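Local coordinates for putative peptidyl-arginine deiminase (Chlorobium tepidum, PDB 1XKN), which probably hydrolyses the guanidinium group of agmatine or of an arginine side chain, as a deiminase of the Porphyromonas-type family in the guanidine-modifying clan, at residues P9-A13 and R223-E227; P14-L20 and V340-A346; P283-A287 and V298-C303. All blocks are in the same frame, centred on the assembly; numbering follows the deposited sequence.

Contact 1 (P9-A13 and R223-E227)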
# COMPACT_ATOMS: atom_id res chain seq x y z
N PRO A 9 -0.53 12.36 4.73
CA PRO A 9 0.87 12.49 4.31
C PRO A 9 1.19 11.52 3.19
O PRO A 9 0.60 10.44 3.09
CB PRO A 9 1.65 12.14 5.58
CG PRO A 9 0.73 12.59 6.67
CD PRO A 9 -0.62 12.10 6.18
N PRO A 10 2.13 11.89 2.31
CA PRO A 10 2.50 11.00 1.21
C PRO A 10 3.32 9.86 1.81
O PRO A 10 3.84 9.99 2.93
CB PRO A 10 3.31 11.90 0.28
CG PRO A 10 3.98 12.82 1.23
CD PRO A 10 2.89 13.15 2.23
N GLU A 11 3.45 8.76 1.08
CA GLU A 11 4.18 7.61 1.59
C GLU A 11 5.66 7.89 1.86
O GLU A 11 6.28 7.20 2.68
CB GLU A 11 4.04 6.45 0.62
CG GLU A 11 4.47 5.11 1.17
CD GLU A 11 3.98 3.97 0.31
OE1 GLU A 11 2.75 3.81 0.18
OE2 GLU A 11 4.83 3.24 -0.25
N TRP A 12 6.23 8.88 1.19
CA TRP A 12 7.64 9.20 1.39
C TRP A 12 7.89 10.16 2.56
O TRP A 12 9.04 10.48 2.85
CB TRP A 12 8.24 9.79 0.10
CG TRP A 12 7.59 11.05 -0.35
CD1 TRP A 12 7.79 12.31 0.15
CD2 TRP A 12 6.62 11.18 -1.39
NE1 TRP A 12 6.99 13.21 -0.51
CE2 TRP A 12 6.27 12.55 -1.47
CE3 TRP A 12 6.01 10.28 -2.27
CZ2 TRP A 12 5.33 13.03 -2.38
CZ3 TRP A 12 5.08 10.76 -3.18
CH2 TRP A 12 4.75 12.12 -3.23
N ALA A 13 6.83 10.61 3.22
CA ALA A 13 6.98 11.50 4.36
C ALA A 13 7.56 10.65 5.50
O ALA A 13 7.41 9.44 5.50
CB ALA A 13 5.63 12.09 4.77
N ARG A 223 2.25 5.14 -9.28
CA ARG A 223 2.54 5.65 -7.94
C ARG A 223 3.23 7.02 -7.95
O ARG A 223 4.08 7.28 -8.79
CB ARG A 223 3.47 4.68 -7.21
CG ARG A 223 2.97 3.24 -7.08
CD ARG A 223 1.94 3.11 -5.98
NE ARG A 223 2.44 3.64 -4.72
CZ ARG A 223 3.35 3.03 -3.95
NH1 ARG A 223 3.75 3.60 -2.83
NH2 ARG A 223 3.83 1.85 -4.30
N PHE A 224 2.86 7.88 -7.02
CA PHE A 224 3.54 9.17 -6.92
C PHE A 224 4.89 8.87 -6.27
O PHE A 224 4.96 8.04 -5.36
CB PHE A 224 2.76 10.14 -6.01
CG PHE A 224 1.74 10.96 -6.73
CD1 PHE A 224 2.14 11.95 -7.64
CD2 PHE A 224 0.38 10.75 -6.53
CE1 PHE A 224 1.20 12.70 -8.33
CE2 PHE A 224 -0.56 11.49 -7.22
CZ PHE A 224 -0.15 12.47 -8.12
N VAL A 225 5.96 9.51 -6.73
CA VAL A 225 7.29 9.31 -6.15
C VAL A 225 7.73 10.63 -5.51
O VAL A 225 8.61 10.65 -4.65
CB VAL A 225 8.35 8.85 -7.18
CG1 VAL A 225 8.09 7.40 -7.57
CG2 VAL A 225 8.32 9.74 -8.41
N ASN A 226 7.12 11.72 -5.96
CA ASN A 226 7.35 13.05 -5.41
C ASN A 226 6.15 13.91 -5.78
O ASN A 226 5.24 13.45 -6.48
CB ASN A 226 8.68 13.67 -5.87
CG ASN A 226 8.74 13.94 -7.36
OD1 ASN A 226 7.91 14.66 -7.91
ND2 ASN A 226 9.75 13.37 -8.01
N GLU A 227 6.13 15.14 -5.29
CA GLU A 227 5.03 16.07 -5.52
C GLU A 227 4.48 16.17 -6.94
O GLU A 227 3.27 16.32 -7.13
CB GLU A 227 5.45 17.45 -5.02
CG GLU A 227 4.30 18.36 -4.63
CD GLU A 227 4.75 19.42 -3.64
OE1 GLU A 227 5.51 20.33 -4.04
OE2 GLU A 227 4.35 19.33 -2.46
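The type I beta turn from Pro10 to Ala13, closed by the Ala13 N to Pro10 O bond, lays Trp12 against the corner at Val225 of strand 222-226 and reaches Arg223 with Glu11. Packing round Trp12 buries most of the shared surface, and it is the six-membered half of the indole that does the touching. Asn226 CA lies 3.8 Å from the centroid of that ring, over one face, in CH-pi geometry, and Val225 O stands 3.5 Å above the same face, nearer its rim. Pro10 CB fits over the centre of the opposite face, so the ring is sandwiched between its own turn and the peptide chain of the corner. At the ring's edge, Trp12 CZ3 meets Phe224 CB at 3.7 Å. The indole takes this place because CG sits between the backbone N and the carbonyl carbon (chi1 61°).

The polar half is a salt bridge: Arg223 NH1 approaches Glu11 OE2 at 2.8 Å. The carboxylate oxygen meets the guanidinium at its edge, but the N-H...O angle of 132° makes the hydrogen bond weak, and the two flat groups are turned 48° apart. Further partners hold both ends. Glu11 OE1 accepts from His338 NE2 and OE2 from Ile291 N, while Arg223 uses NE on Asp161 and NH2 on the carbonyl of Phe289. The salt bridge, with its bent hydrogen bond, is therefore one link in a buried polar network, whose other bonds probably limit how far either group could turn to straighten it.

Contact 2 (P14-L20 and V340-A346)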
# COMPACT_ATOMS: atom_id res chain seq x y z
N PRO A 14 8.22 11.29 6.48
CA PRO A 14 8.80 10.56 7.62
C PRO A 14 7.81 9.63 8.33
O PRO A 14 6.67 10.03 8.60
CB PRO A 14 9.30 11.68 8.53
CG PRO A 14 9.69 12.74 7.55
CD PRO A 14 8.53 12.73 6.58
N HIS A 15 8.24 8.41 8.63
CA HIS A 15 7.39 7.44 9.31
C HIS A 15 7.75 7.23 10.76
O HIS A 15 8.93 7.28 11.14
CB HIS A 15 7.50 6.06 8.66
CG HIS A 15 7.07 6.01 7.23
ND1 HIS A 15 7.36 4.94 6.42
CD2 HIS A 15 6.39 6.90 6.46
CE1 HIS A 15 6.87 5.16 5.21
NE2 HIS A 15 6.28 6.34 5.21
N ALA A 16 6.73 6.97 11.57
CA ALA A 16 6.93 6.66 12.97
C ALA A 16 7.16 5.15 12.98
O ALA A 16 7.92 4.63 13.80
CB ALA A 16 5.69 7.02 13.78
N SER A 17 6.48 4.46 12.06
CA SER A 17 6.59 3.01 11.95
C SER A 17 5.94 2.52 10.66
O SER A 17 5.42 3.30 9.87
CB SER A 17 5.85 2.33 13.11
OG SER A 17 4.45 2.32 12.87
N THR A 18 5.99 1.20 10.47
CA THR A 18 5.34 0.55 9.35
C THR A 18 4.56 -0.59 9.99
O THR A 18 5.06 -1.27 10.88
CB THR A 18 6.32 -0.07 8.34
OG1 THR A 18 7.05 0.97 7.67
CG2 THR A 18 5.55 -0.89 7.29
N TRP A 19 3.32 -0.77 9.54
CA TRP A 19 2.47 -1.84 10.06
C TRP A 19 2.38 -3.03 9.12
O TRP A 19 2.41 -2.88 7.90
CB TRP A 19 1.06 -1.32 10.33
CG TRP A 19 0.97 -0.52 11.58
CD1 TRP A 19 1.33 0.78 11.75
CD2 TRP A 19 0.54 -1.00 12.87
NE1 TRP A 19 1.16 1.15 13.07
CE2 TRP A 19 0.68 0.08 13.77
CE3 TRP A 19 0.07 -2.23 13.34
CZ2 TRP A 19 0.36 -0.04 15.13
CZ3 TRP A 19 -0.25 -2.34 14.69
CH2 TRP A 19 -0.10 -1.25 15.57
N LEU A 20 2.26 -4.21 9.72
CA LEU A 20 2.13 -5.46 9.00
C LEU A 20 1.13 -6.34 9.74
O LEU A 20 0.93 -6.19 10.95
CB LEU A 20 3.47 -6.21 8.98
CG LEU A 20 4.69 -5.55 8.36
CD1 LEU A 20 5.91 -6.44 8.59
CD2 LEU A 20 4.46 -5.32 6.87
N VAL A 340 1.01 -5.58 1.61
CA VAL A 340 1.11 -6.09 2.97
C VAL A 340 1.63 -5.09 3.99
O VAL A 340 1.85 -5.44 5.16
CB VAL A 340 1.98 -7.38 3.02
CG1 VAL A 340 1.36 -8.44 2.14
CG2 VAL A 340 3.41 -7.07 2.57
N THR A 341 1.81 -3.85 3.57
CA THR A 341 2.32 -2.81 4.46
C THR A 341 1.41 -1.60 4.56
O THR A 341 0.52 -1.41 3.74
CB THR A 341 3.67 -2.29 3.95
OG1 THR A 341 3.50 -1.78 2.62
CG2 THR A 341 4.71 -3.39 3.91
N HIS A 342 1.63 -0.81 5.60
CA HIS A 342 0.93 0.46 5.75
C HIS A 342 1.76 1.31 6.68
O HIS A 342 2.02 0.95 7.83
CB HIS A 342 -0.49 0.34 6.30
CG HIS A 342 -1.36 1.49 5.91
ND1 HIS A 342 -1.05 2.80 6.22
CD2 HIS A 342 -2.47 1.54 5.14
CE1 HIS A 342 -1.92 3.60 5.64
NE2 HIS A 342 -2.79 2.87 4.98
N GLU A 343 2.18 2.44 6.15
CA GLU A 343 3.00 3.34 6.93
C GLU A 343 2.20 4.04 8.01
O GLU A 343 0.97 4.12 7.96
CB GLU A 343 3.64 4.40 6.01
CG GLU A 343 2.66 5.42 5.42
CD GLU A 343 1.90 4.93 4.20
OE1 GLU A 343 2.00 3.73 3.86
OE2 GLU A 343 1.18 5.74 3.58
N GLU A 344 2.93 4.52 9.01
CA GLU A 344 2.34 5.31 10.08
C GLU A 344 3.17 6.58 10.00
O GLU A 344 4.33 6.59 10.39
CB GLU A 344 2.53 4.69 11.46
CG GLU A 344 2.11 5.68 12.55
CD GLU A 344 2.32 5.19 13.97
OE1 GLU A 344 2.12 6.01 14.90
OE2 GLU A 344 2.68 4.01 14.16
N PRO A 345 2.60 7.66 9.46
CA PRO A 345 3.37 8.90 9.38
C PRO A 345 3.68 9.47 10.77
O PRO A 345 2.91 9.29 11.71
CB PRO A 345 2.47 9.82 8.55
CG PRO A 345 1.08 9.30 8.86
CD PRO A 345 1.29 7.81 8.80
N ALA A 346 4.82 10.15 10.89
CA ALA A 346 5.23 10.76 12.15
C ALA A 346 4.81 12.23 12.17
O ALA A 346 5.32 13.03 11.39
CB ALA A 346 6.74 10.66 12.32
O HOH W 1 5.51 12.59 8.63
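Glu344 brings its carboxylate to Ser17 and Trp19 along one face of the strand pair. Its OE2 lies 2.8 Å from Ser17 OG, whose single proton also has Asn54 OD1 as a possible acceptor. Trp19 NE1 gives the same OE2 a long, weak bond, 3.4 Å but fairly straight at 159°. The chain reaches this far because CG is anti to the backbone N (chi1 170°) and the rest is extended. On the other face, Glu343 CB sits over the His15 ring, 3.5 Å from its centroid, as a CH-pi contact. Near the far end Leu20 CD2 and Thr341 CG2, on side chains lying alongside each other, meet at 3.5 Å.

The backbones form an antiparallel ladder at the margin of a mixed sheet, strand 342-345 beside strand 15-21. A classic beta bulge interrupts it: Ala16 and Ser17 both face Glu344, whose O receives Ala16 N at 2.7 Å with an N-H...O angle of 164°, and Ser17 N only weakly at 3.5 Å. Beyond the bulge, Trp19 N donates to His342 O at 2.8 Å. On its other side Ala346 N bonds Pro14 O at 2.9 Å, and a water donates to both Pro14 O and Ala346 O.

A second shell fixes the polar ends. Lys113 salt-bridges Glu344 OE1, Gln144 bonds OE2, and Arg96 pairs with Glu343. Glu11 O and Glu51 hold the two ring nitrogens of His15, and Thr18 OG1 is also bonded to Glu51. Strand 52-57 pairs with the other edge of strand 15-21, and helix 36-50 packs on Thr18, Leu20 and Val340.

Contact 3 (P283-A287 and V298-C303)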
# COMPACT_ATOMS: atom_id res chain seq x y z
N PRO A 283 -0.73 -11.17 -10.67
CA PRO A 283 -0.55 -9.71 -10.79
C PRO A 283 0.79 -9.16 -10.32
O PRO A 283 0.84 -8.22 -9.52
CB PRO A 283 -1.72 -9.17 -9.98
CG PRO A 283 -1.82 -10.15 -8.86
CD PRO A 283 -1.63 -11.50 -9.54
N ALA A 284 1.88 -9.73 -10.82
CA ALA A 284 3.22 -9.28 -10.46
C ALA A 284 3.48 -7.89 -11.02
O ALA A 284 3.28 -7.64 -12.20
CB ALA A 284 4.25 -10.26 -11.00
N SER A 285 3.95 -6.98 -10.16
CA SER A 285 4.24 -5.62 -10.60
C SER A 285 5.23 -4.90 -9.70
O SER A 285 5.11 -4.94 -8.47
CB SER A 285 2.95 -4.80 -10.67
OG SER A 285 3.24 -3.46 -11.00
N TYR A 286 6.20 -4.25 -10.31
CA TYR A 286 7.20 -3.50 -9.56
C TYR A 286 6.62 -2.24 -8.94
O TYR A 286 7.23 -1.64 -8.06
CB TYR A 286 8.38 -3.12 -10.46
CG TYR A 286 9.09 -4.31 -11.07
CD1 TYR A 286 9.66 -5.30 -10.27
CD2 TYR A 286 9.19 -4.44 -12.46
CE1 TYR A 286 10.31 -6.40 -10.84
CE2 TYR A 286 9.83 -5.53 -13.03
CZ TYR A 286 10.39 -6.50 -12.22
OH TYR A 286 11.02 -7.58 -12.80
N ALA A 287 5.44 -1.84 -9.40
CA ALA A 287 4.81 -0.64 -8.84
C ALA A 287 4.33 -0.90 -7.42
O ALA A 287 4.03 0.03 -6.68
CB ALA A 287 3.63 -0.21 -9.71
N VAL A 298 11.30 -3.20 -3.08
CA VAL A 298 10.67 -3.53 -4.34
C VAL A 298 10.49 -5.02 -4.54
O VAL A 298 11.42 -5.80 -4.31
CB VAL A 298 11.52 -2.99 -5.51
CG1 VAL A 298 10.81 -3.21 -6.83
CG2 VAL A 298 11.82 -1.52 -5.29
N PRO A 299 9.29 -5.45 -4.94
CA PRO A 299 9.09 -6.89 -5.14
C PRO A 299 9.81 -7.32 -6.42
O PRO A 299 9.78 -6.61 -7.42
CB PRO A 299 7.57 -7.00 -5.27
CG PRO A 299 7.18 -5.71 -5.91
CD PRO A 299 8.04 -4.70 -5.18
N THR A 300 10.49 -8.46 -6.37
CA THR A 300 11.20 -8.95 -7.55
C THR A 300 10.65 -10.32 -7.94
O THR A 300 10.12 -11.06 -7.11
CB THR A 300 12.73 -9.03 -7.34
OG1 THR A 300 13.03 -9.84 -6.21
CG2 THR A 300 13.30 -7.63 -7.15
N TYR A 301 10.77 -10.64 -9.23
CA TYR A 301 10.23 -11.89 -9.75
C TYR A 301 11.17 -12.74 -10.59
O TYR A 301 10.79 -13.24 -11.65
CB TYR A 301 8.96 -11.56 -10.53
CG TYR A 301 7.91 -10.96 -9.63
CD1 TYR A 301 7.16 -11.78 -8.80
CD2 TYR A 301 7.74 -9.58 -9.54
CE1 TYR A 301 6.26 -11.25 -7.89
CE2 TYR A 301 6.84 -9.03 -8.63
CZ TYR A 301 6.10 -9.88 -7.80
OH TYR A 301 5.23 -9.37 -6.88
N ARG A 302 12.39 -12.91 -10.08
CA ARG A 302 13.40 -13.74 -10.73
C ARG A 302 13.52 -13.56 -12.25
O ARG A 302 13.39 -14.53 -13.00
CB ARG A 302 13.14 -15.22 -10.41
CG ARG A 302 13.08 -15.49 -8.91
CD ARG A 302 12.68 -16.93 -8.59
NE ARG A 302 12.45 -17.09 -7.15
CZ ARG A 302 11.94 -18.18 -6.58
NH1 ARG A 302 11.61 -19.23 -7.32
NH2 ARG A 302 11.76 -18.21 -5.27
N CYS A 303 13.76 -12.34 -12.69
CA CYS A 303 13.92 -12.08 -14.12
C CYS A 303 14.84 -10.89 -14.31
O CYS A 303 15.09 -10.13 -13.37
CB CYS A 303 12.56 -11.84 -14.79
SG CYS A 303 11.79 -10.25 -14.40
O HOH W 2 3.95 -7.06 -7.27
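Aliphatic-to-aromatic packing leads this contact, with Ala284 CB set over the middle of the Tyr301 ring. The methyl carbon is 3.6 Å from the ring centroid and only 6° off its normal, a nearly ideal CH-pi placement. Tyr286 supplies the second apolar patch: its CD1 touches Val298 CG1 at 4.2 Å, and its CE1 lies 4.3 Å from Tyr301 CD2, near the plane of the Tyr301 ring. With Tyr286 CG beside the backbone N (chi1 -60°), the phenol lies along strand 295-300 and carries its far end to Cys303.

Close approaches to polar atoms form another group. Pro299 O lies in the plane of the Tyr286 ring, 3.1 Å from CD1. At the phenol end, Tyr286 OH comes within 3.2 Å of Cys303 SG; the hydroxyl is hydrogen-bonded to Asp306 of helix 305-316, and the sulfur caps a backbone N in the turn leading into that helix.

Hydrogen bonding between the segments goes through a water, which accepts from Ser285 N at 2.9 Å and is bonded to Tyr301 OH at 2.7 Å. Within 283-287, Ser285 OG accepts from Ala287 N (153°), closing an ST turn, and it is also bonded to Asp220 O.

The segments are thus held mainly by aromatic packing and one bridging water, with the Tyr286 hydroxyl against the Cys303 sulfur as a direct polar approach. Pro299 O is buried here with no hydrogen-bond partner in the model; the C-H edge of Tyr286 that faces it probably offers only slight electrostatic compensation.

How the contacts relate
Contacts 2 and 3 are both buried, contact 2 lying nearest the centre of the chain and contact 3 farthest out; contact 1 is partly buried. Contact 2 is true sheet pairing, contact 1 sets a turn against a strand corner with one salt bridge, and contact 3 packs a loop on a strand through aromatic rings. Contacts 1 and 2 share the run of chain from Pro9 to Leu20 and touch where Pro9 meets Pro345 and where Glu11 OE1 comes 3.8 Å from Glu343 OE1. Arg223 NH2, probably hydrogen-bonded to Ala287 O, ties contact 1 to contact 3, whereas contacts 2 and 3 stay about 9 Å apart at their nearest atoms.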